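Local coordinates for protein glycerol dehydrogenase (Bacillus coagulans, PDB 6CSJ) that oxidises polyols such as glycerol, probably with NAD+ as cofactor, and in this double mutant has acquired D-lactate dehydrogenase activity, at residues K31-A36 with K81-D86; P71-L76 with K101-Y106. The protein carries 2 engineered substitutions. One frame throughout, in Å; residues are numbered along the deposited sequence.

Contact 1: K31-A36 with K81-D86; sequences KAFIIA and KSEEAD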
ATOM      1  N   LYS A  31      -1.689 -28.629  -3.567  1.00 37.17           N
ATOM      2  CA  LYS A  31      -3.090 -28.289  -3.307  1.00 36.21           C
ATOM      3  C   LYS A  31      -3.239 -26.845  -2.804  1.00 36.76           C
ATOM      4  O   LYS A  31      -2.833 -26.524  -1.690  1.00 32.37           O
ATOM      5  CB  LYS A  31      -3.656 -29.285  -2.284  1.00 34.08           C
ATOM      6  CG  LYS A  31      -5.118 -29.092  -1.897  1.00 34.47           C
ATOM      7  CD  LYS A  31      -6.057 -29.506  -3.011  1.00 36.27           C
ATOM      8  CE  LYS A  31      -7.499 -29.114  -2.694  1.00 36.20           C
ATOM      9  NZ  LYS A  31      -8.116 -29.912  -1.604  1.00 36.74           N
ATOM     10  N   ALA A  32      -3.839 -25.995  -3.632  1.00 38.01           N
ATOM     11  CA  ALA A  32      -4.017 -24.579  -3.326  1.00 34.47           C
ATOM     12  C   ALA A  32      -5.356 -24.299  -2.653  1.00 33.33           C
ATOM     13  O   ALA A  32      -6.377 -24.894  -2.998  1.00 39.04           O
ATOM     14  CB  ALA A  32      -3.896 -23.748  -4.590  1.00 33.19           C
ATOM     15  N   PHE A  33      -5.331 -23.386  -1.682  1.00 31.98           N
ATOM     16  CA  PHE A  33      -6.524 -22.886  -1.016  1.00 30.59           C
ATOM     17  C   PHE A  33      -6.661 -21.410  -1.421  1.00 27.93           C
ATOM     18  O   PHE A  33      -5.867 -20.574  -1.002  1.00 27.37           O
ATOM     19  CB  PHE A  33      -6.364 -23.060   0.502  1.00 26.58           C
ATOM     20  CG  PHE A  33      -7.566 -22.646   1.303  1.00 27.38           C
ATOM     21  CD1 PHE A  33      -8.680 -23.467   1.375  1.00 26.63           C
ATOM     22  CD2 PHE A  33      -7.570 -21.449   2.019  1.00 28.27           C
ATOM     23  CE1 PHE A  33      -9.791 -23.097   2.127  1.00 26.33           C
ATOM     24  CE2 PHE A  33      -8.675 -21.075   2.772  1.00 25.24           C
ATOM     25  CZ  PHE A  33      -9.788 -21.894   2.824  1.00 23.71           C
ATOM     26  N   ILE A  34      -7.670 -21.105  -2.233  1.00 25.31           N
ATOM     27  CA  ILE A  34      -7.770 -19.824  -2.918  1.00 27.30           C
ATOM     28  C   ILE A  34      -8.896 -18.979  -2.314  1.00 26.15           C
ATOM     29  O   ILE A  34     -10.074 -19.262  -2.530  1.00 26.64           O
ATOM     30  CB  ILE A  34      -7.949 -20.041  -4.448  1.00 28.00           C
ATOM     31  CG1 ILE A  34      -6.743 -20.817  -5.006  1.00 29.15           C
ATOM     32  CG2 ILE A  34      -8.126 -18.711  -5.169  1.00 29.59           C
ATOM     33  CD1 ILE A  34      -6.823 -21.186  -6.464  1.00 32.52           C
ATOM     34  N   ILE A  35      -8.514 -17.943  -1.567  1.00 25.61           N
ATOM     35  CA  ILE A  35      -9.445 -17.098  -0.827  1.00 29.07           C
ATOM     36  C   ILE A  35      -9.824 -15.884  -1.677  1.00 29.87           C
ATOM     37  O   ILE A  35      -8.956 -15.207  -2.206  1.00 30.88           O
ATOM     38  CB  ILE A  35      -8.816 -16.622   0.504  1.00 31.19           C
ATOM     39  CG1 ILE A  35      -8.391 -17.818   1.360  1.00 31.00           C
ATOM     40  CG2 ILE A  35      -9.783 -15.756   1.299  1.00 32.80           C
ATOM     41  CD1 ILE A  35      -7.441 -17.450   2.489  1.00 31.66           C
ATOM     42  N   ALA A  36     -11.124 -15.614  -1.778  1.00 26.35           N
ATOM     43  CA  ALA A  36     -11.644 -14.448  -2.487  1.00 28.68           C
ATOM     44  C   ALA A  36     -13.061 -14.119  -2.015  1.00 30.50           C
ATOM     45  O   ALA A  36     -13.835 -15.029  -1.688  1.00 34.26           O
ATOM     46  CB  ALA A  36     -11.637 -14.693  -3.983  1.00 27.18           C
ATOM     47  N   LYS A  81      -6.735 -26.672   6.509  1.00 31.97           N
ATOM     48  CA  LYS A  81      -6.231 -27.953   7.068  1.00 32.20           C
ATOM     49  C   LYS A  81      -7.127 -29.134   6.677  1.00 29.49           C
ATOM     50  O   LYS A  81      -6.633 -30.187   6.280  1.00 28.66           O
ATOM     51  CB  LYS A  81      -6.117 -27.913   8.598  1.00 34.24           C
ATOM     52  CG  LYS A  81      -4.995 -27.049   9.158  1.00 40.32           C
ATOM     53  CD  LYS A  81      -4.620 -27.481  10.577  1.00 44.99           C
ATOM     54  CE  LYS A  81      -3.961 -26.364  11.381  1.00 47.01           C
ATOM     55  NZ  LYS A  81      -4.987 -25.477  12.002  1.00 46.61           N
ATOM     56  N   SER A  82      -8.439 -28.930   6.788  1.00 31.27           N
ATOM     57  CA  SER A  82      -9.460 -29.910   6.391  1.00 35.22           C
ATOM     58  C   SER A  82      -9.357 -30.356   4.911  1.00 38.97           C
ATOM     59  O   SER A  82      -9.517 -31.539   4.606  1.00 37.23           O
ATOM     60  CB  SER A  82     -10.861 -29.348   6.704  1.00 37.06           C
ATOM     61  OG  SER A  82     -11.883 -30.050   6.024  1.00 45.22           O
ATOM     62  N   GLU A  83      -9.067 -29.418   4.008  1.00 36.96           N
ATOM     63  CA  GLU A  83      -8.849 -29.728   2.580  1.00 29.66           C
ATOM     64  C   GLU A  83      -7.412 -30.167   2.266  1.00 28.20           C
ATOM     65  O   GLU A  83      -7.091 -30.411   1.109  1.00 27.85           O
ATOM     66  CB  GLU A  83      -9.222 -28.518   1.714  1.00 34.42           C
ATOM     67  CG  GLU A  83     -10.676 -28.074   1.860  1.00 41.67           C
ATOM     68  CD  GLU A  83     -10.932 -26.692   1.271  1.00 50.03           C
ATOM     69  OE1 GLU A  83     -10.190 -26.279   0.355  1.00 58.12           O
ATOM     70  OE2 GLU A  83     -11.880 -26.013   1.718  1.00 51.70           O
ATOM     71  N   GLU A  84      -6.562 -30.272   3.292  1.00 28.15           N
ATOM     72  CA  GLU A  84      -5.142 -30.618   3.161  1.00 33.76           C
ATOM     73  C   GLU A  84      -4.345 -29.703   2.220  1.00 32.75           C
ATOM     74  O   GLU A  84      -3.447 -30.160   1.516  1.00 32.30           O
ATOM     75  CB  GLU A  84      -4.982 -32.090   2.781  1.00 37.57           C
ATOM     76  CG  GLU A  84      -5.584 -33.045   3.798  1.00 44.64           C
ATOM     77  CD  GLU A  84      -5.474 -34.495   3.365  1.00 54.91           C
ATOM     78  OE1 GLU A  84      -4.392 -34.894   2.887  1.00 66.07           O
ATOM     79  OE2 GLU A  84      -6.459 -35.261   3.519  1.00 68.34           O
ATOM     80  N   ALA A  85      -4.659 -28.410   2.245  1.00 34.73           N
ATOM     81  CA  ALA A  85      -3.957 -27.419   1.421  1.00 33.52           C
ATOM     82  C   ALA A  85      -2.549 -27.157   1.936  1.00 28.90           C
ATOM     83  O   ALA A  85      -2.344 -27.013   3.142  1.00 34.95           O
ATOM     84  CB  ALA A  85      -4.744 -26.124   1.370  1.00 31.58           C
ATOM     85  N   ASP A  86      -1.592 -27.098   1.014  1.00 28.52           N
ATOM     86  CA  ASP A  86      -0.176 -26.789   1.330  1.00 29.22           C
ATOM     87  C   ASP A  86       0.337 -25.475   0.676  1.00 23.64           C
ATOM     88  O   ASP A  86       1.545 -25.223   0.639  1.00 21.81           O
ATOM     89  CB  ASP A  86       0.716 -27.985   0.951  1.00 28.74           C
ATOM     90  CG  ASP A  86       0.654 -28.322  -0.532  1.00 30.91           C
ATOM     91  OD1 ASP A  86      -0.144 -27.696  -1.276  1.00 33.12           O
ATOM     92  OD2 ASP A  86       1.401 -29.226  -0.959  1.00 34.24           O
TER
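Lys31 meets the chain that leaves helix 70-82 at three points. Its backbone N donates to Asp86 OD1 at 2.9 Å. The carboxylate oxygen is approached on its syn side, 26° out of the carboxylate plane. In return Asp86 N donates to Lys31 O at 3.0 Å. The third bond comes from the side chain. Lys31 CG lies anti to its backbone N, and the chain then bends at chi2 and chi4. This curls NZ round to Glu83 O, 2.9 Å away, where it sits in the carbonyl plane on a lone pair. NZ has a second, weak hydrogen bond to Gln60 OE1 of strand 59-63.

Two residues along, Phe33 sets its CB against the methyl of Ala85, 3.6 Å from Ala85 CB. The carboxylate of Glu83 stands at the ring edge, with OE1 3.4 Å from Phe33 CD1. Ring and carboxylate planes are 54° apart. The polarised C-H edge probably suits the negative group.

The next shell sets these groups in place. Asp86 OD2 accepts a bond from Lys30 N, so the carboxylate holds two successive backbone amides and its rotation is fixed. Phe33 pairs by backbone with Val87 and Val89 on the neighbouring strand, and its side chain also packs on Leu76 and Met79 of helix 70-82. Glu84 has positive phi (56°) and ends the helix in a Schellman motif. That turn presents Glu83 O to the lysine and sends the chain back toward the sheet. The arrangement belongs to the helix-to-strand return of a Rossmann-like parallel alpha/beta domain, where strand 87-92 enters beside strand 32-36.

Contact 2: P71-L76 with K101-Y106; sequences PEIERL and KAVGYY
Ile73 points at helix 94-106 and meets it with both its branches. The CD1 end reaches Ala102 CB at 3.7 Å. The CG2 methyl faces mainly the Tyr106 ring, 3.6 Å from Tyr106 CD2, and also lies near Ala102 CB. The side chains of Ile73 and Tyr106 cross at about a right angle. The methyl approaches the ring obliquely. With chi1 at -69°, CG2 is anti to the backbone N and CG1 lies beside it, which spreads the branches toward different parts of the neighbouring helix.

Val103 comes in from the other helix. Its CG2 methyl, anti to the carbonyl carbon, lies 4.0 Å from Leu76 CB. The same methyl is 4.0 Å from Ile73 O, so it rests against the backbone of helix 70-82 as well as its side chains. Ile73 and Val103 are also the closest pair by backbone, with CA atoms 6.2 Å apart. The short helical axes pass at 9.5 Å and cross at -57°.

These are successive helices of the Rossmann-like nucleotide-binding domain found in iron-containing alcohol dehydrogenases. Strand 87-92 joins them in a parallel alpha/beta succession, and both pack side by side against the sheet. Ile130, from the two-stranded antiparallel sheet, also touches Ile73.

The Tyr106 ring has a neighbour on one face, where Tyr105 CD2 lies over its centre. At its far end, the hydroxyl is hydrogen-bonded to Lys70, just before Pro71, so a polar link joins the same two helices beyond the apolar patch. Elsewhere on helix 70-82, Arg75 grips Glu72 side-on. Arg75 NE donates to Glu72 OE1 at 2.9 Å, and this oxygen lies in the guanidinium plane. Arg75 NH2 completes the salt bridge at Glu72 OE2, which also accepts from Gly65 N.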
ATOM      1  N   PRO A  71     -11.652 -14.415  13.965  1.00 30.46           N
ATOM      2  CA  PRO A  71     -12.610 -15.502  13.681  1.00 33.17           C
ATOM      3  C   PRO A  71     -12.595 -15.985  12.233  1.00 31.10           C
ATOM      4  O   PRO A  71     -12.572 -17.195  11.984  1.00 33.89           O
ATOM      5  CB  PRO A  71     -13.965 -14.874  14.032  1.00 34.16           C
ATOM      6  CG  PRO A  71     -13.629 -13.857  15.072  1.00 31.86           C
ATOM      7  CD  PRO A  71     -12.304 -13.292  14.663  1.00 27.86           C
ATOM      8  N   GLU A  72     -12.594 -15.044  11.291  1.00 31.29           N
ATOM      9  CA  GLU A  72     -12.547 -15.379   9.862  1.00 30.03           C
ATOM     10  C   GLU A  72     -11.207 -16.042   9.484  1.00 29.32           C
ATOM     11  O   GLU A  72     -11.194 -16.981   8.692  1.00 32.74           O
ATOM     12  CB  GLU A  72     -12.855 -14.139   9.015  1.00 36.15           C
ATOM     13  CG  GLU A  72     -12.875 -14.340   7.496  1.00 42.52           C
ATOM     14  CD  GLU A  72     -13.994 -15.239   6.969  1.00 40.17           C
ATOM     15  OE1 GLU A  72     -14.849 -15.697   7.743  1.00 39.66           O
ATOM     16  OE2 GLU A  72     -14.021 -15.487   5.743  1.00 34.85           O
ATOM     17  N   ILE A  73     -10.098 -15.591  10.068  1.00 26.60           N
ATOM     18  CA  ILE A  73      -8.797 -16.248   9.863  1.00 28.96           C
ATOM     19  C   ILE A  73      -8.792 -17.681  10.406  1.00 29.02           C
ATOM     20  O   ILE A  73      -8.288 -18.592   9.739  1.00 29.66           O
ATOM     21  CB  ILE A  73      -7.627 -15.428  10.478  1.00 32.18           C
ATOM     22  CG1 ILE A  73      -7.417 -14.129   9.690  1.00 31.81           C
ATOM     23  CG2 ILE A  73      -6.313 -16.227  10.498  1.00 28.57           C
ATOM     24  CD1 ILE A  73      -6.689 -13.044  10.465  1.00 35.32           C
ATOM     25  N   GLU A  74      -9.344 -17.881  11.607  1.00 36.91           N
ATOM     26  CA  GLU A  74      -9.427 -19.220  12.198  1.00 39.72           C
ATOM     27  C   GLU A  74     -10.319 -20.158  11.365  1.00 32.24           C
ATOM     28  O   GLU A  74      -9.941 -21.307  11.123  1.00 31.01           O
ATOM     29  CB  GLU A  74      -9.928 -19.172  13.654  1.00 40.49           C
ATOM     30  CG  GLU A  74      -9.767 -20.498  14.428  1.00 48.96           C
ATOM     31  CD  GLU A  74     -10.796 -20.682  15.569  1.00 58.04           C
ATOM     32  OE1 GLU A  74     -11.000 -19.685  16.280  1.00 56.95           O
ATOM     33  OE2 GLU A  74     -11.395 -21.786  15.735  1.00 53.94           O
ATOM     34  N   ARG A  75     -11.483 -19.665  10.936  1.00 25.99           N
ATOM     35  CA  ARG A  75     -12.408 -20.438  10.088  1.00 27.56           C
ATOM     36  C   ARG A  75     -11.707 -20.946   8.820  1.00 31.73           C
ATOM     37  O   ARG A  75     -11.792 -22.132   8.481  1.00 40.60           O
ATOM     38  CB  ARG A  75     -13.637 -19.587   9.732  1.00 29.22           C
ATOM     39  CG  ARG A  75     -14.743 -20.311   8.965  1.00 30.57           C
ATOM     40  CD  ARG A  75     -15.904 -19.374   8.630  1.00 30.74           C
ATOM     41  NE  ARG A  75     -15.616 -18.483   7.489  1.00 33.03           N
ATOM     42  CZ  ARG A  75     -15.642 -18.843   6.197  1.00 37.28           C
ATOM     43  NH1 ARG A  75     -15.936 -20.094   5.830  1.00 35.00           N
ATOM     44  NH2 ARG A  75     -15.356 -17.950   5.252  1.00 41.61           N
ATOM     45  N   LEU A  76     -10.991 -20.045   8.145  1.00 32.83           N
ATOM     46  CA  LEU A  76     -10.284 -20.376   6.900  1.00 28.18           C
ATOM     47  C   LEU A  76      -9.066 -21.278   7.115  1.00 29.31           C
ATOM     48  O   LEU A  76      -8.799 -22.148   6.282  1.00 27.98           O
ATOM     49  CB  LEU A  76      -9.882 -19.100   6.149  1.00 26.74           C
ATOM     50  CG  LEU A  76     -11.055 -18.250   5.649  1.00 27.22           C
ATOM     51  CD1 LEU A  76     -10.599 -16.855   5.287  1.00 28.38           C
ATOM     52  CD2 LEU A  76     -11.757 -18.902   4.469  1.00 27.53           C
ATOM     53  N   LYS A 101      -2.261 -13.983   4.068  1.00 20.94           N
ATOM     54  CA  LYS A 101      -0.934 -13.970   4.700  1.00 20.93           C
ATOM     55  C   LYS A 101      -1.004 -14.550   6.116  1.00 20.27           C
ATOM     56  O   LYS A 101      -0.155 -15.358   6.505  1.00 21.68           O
ATOM     57  CB  LYS A 101      -0.353 -12.555   4.762  1.00 19.47           C
ATOM     58  CG  LYS A 101      -0.089 -11.863   3.430  1.00 21.56           C
ATOM     59  CD  LYS A 101       0.574 -10.514   3.640  1.00 23.37           C
ATOM     60  CE  LYS A 101       0.072  -9.468   2.665  1.00 27.40           C
ATOM     61  NZ  LYS A 101       0.622  -8.108   2.973  1.00 32.25           N
ATOM     62  N   ALA A 102      -2.017 -14.122   6.870  1.00 18.95           N
ATOM     63  CA  ALA A 102      -2.291 -14.655   8.214  1.00 20.59           C
ATOM     64  C   ALA A 102      -2.516 -16.177   8.202  1.00 22.48           C
ATOM     65  O   ALA A 102      -1.919 -16.901   9.011  1.00 19.98           O
ATOM     66  CB  ALA A 102      -3.494 -13.948   8.836  1.00 18.88           C
ATOM     67  N   VAL A 103      -3.344 -16.655   7.267  1.00 22.94           N
ATOM     68  CA  VAL A 103      -3.600 -18.099   7.115  1.00 21.82           C
ATOM     69  C   VAL A 103      -2.310 -18.867   6.822  1.00 20.60           C
ATOM     70  O   VAL A 103      -2.094 -19.940   7.382  1.00 19.00           O
ATOM     71  CB  VAL A 103      -4.684 -18.400   6.040  1.00 22.31           C
ATOM     72  CG1 VAL A 103      -4.743 -19.880   5.685  1.00 22.11           C
ATOM     73  CG2 VAL A 103      -6.054 -17.951   6.529  1.00 23.73           C
ATOM     74  N   GLY A 104      -1.457 -18.326   5.960  1.00 19.21           N
ATOM     75  CA  GLY A 104      -0.183 -18.974   5.651  1.00 18.69           C
ATOM     76  C   GLY A 104       0.743 -19.031   6.842  1.00 20.08           C
ATOM     77  O   GLY A 104       1.453 -20.019   7.036  1.00 23.57           O
ATOM     78  N   TYR A 105       0.732 -17.963   7.635  1.00 24.69           N
ATOM     79  CA  TYR A 105       1.503 -17.891   8.882  1.00 27.52           C
ATOM     80  C   TYR A 105       1.032 -18.930   9.911  1.00 24.84           C
ATOM     81  O   TYR A 105       1.839 -19.734  10.389  1.00 20.89           O
ATOM     82  CB  TYR A 105       1.430 -16.469   9.467  1.00 31.12           C
ATOM     83  CG  TYR A 105       2.018 -16.337  10.852  1.00 29.86           C
ATOM     84  CD1 TYR A 105       3.346 -16.710  11.105  1.00 31.35           C
ATOM     85  CD2 TYR A 105       1.260 -15.826  11.904  1.00 31.53           C
ATOM     86  CE1 TYR A 105       3.884 -16.607  12.376  1.00 32.16           C
ATOM     87  CE2 TYR A 105       1.788 -15.725  13.182  1.00 32.95           C
ATOM     88  CZ  TYR A 105       3.096 -16.119  13.414  1.00 35.46           C
ATOM     89  OH  TYR A 105       3.628 -16.014  14.674  1.00 42.58           O
ATOM     90  N   TYR A 106      -0.261 -18.922  10.222  1.00 23.75           N
ATOM     91  CA  TYR A 106      -0.828 -19.860  11.218  1.00 29.44           C
ATOM     92  C   TYR A 106      -0.726 -21.346  10.805  1.00 28.19           C
ATOM     93  O   TYR A 106      -0.313 -22.168  11.618  1.00 29.39           O
ATOM     94  CB  TYR A 106      -2.279 -19.479  11.603  1.00 28.16           C
ATOM     95  CG  TYR A 106      -2.378 -18.180  12.403  1.00 27.56           C
ATOM     96  CD1 TYR A 106      -1.764 -18.049  13.649  1.00 31.97           C
ATOM     97  CD2 TYR A 106      -3.084 -17.084  11.912  1.00 28.27           C
ATOM     98  CE1 TYR A 106      -1.843 -16.861  14.376  1.00 29.17           C
ATOM     99  CE2 TYR A 106      -3.171 -15.891  12.631  1.00 27.63           C
ATOM    100  CZ  TYR A 106      -2.541 -15.788  13.859  1.00 25.88           C
ATOM    101  OH  TYR A 106      -2.625 -14.617  14.572  1.00 20.87           O
TER

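Overall arrangement
Both contacts use helix 70-82, at different places along it. Contact 1 takes the chain just past its C-terminal end, beside the start of strand 32-36, next to the outermost strand 59-63, and is only partly buried. Contact 2 takes an earlier part of the helix and is buried, with Tyr106 its one exposed member. Their chemistry follows their places. The helix exit is tied to the start of a strand by backbone and charged-group bonds, whereas the helix pair meets through apolar side chains. The centres are 11 Å apart. Phe33 CZ lies 3.6 Å from Leu76 O and Ile35 packs on Leu76, so Leu76 of contact 2 also packs on the strand of contact 1.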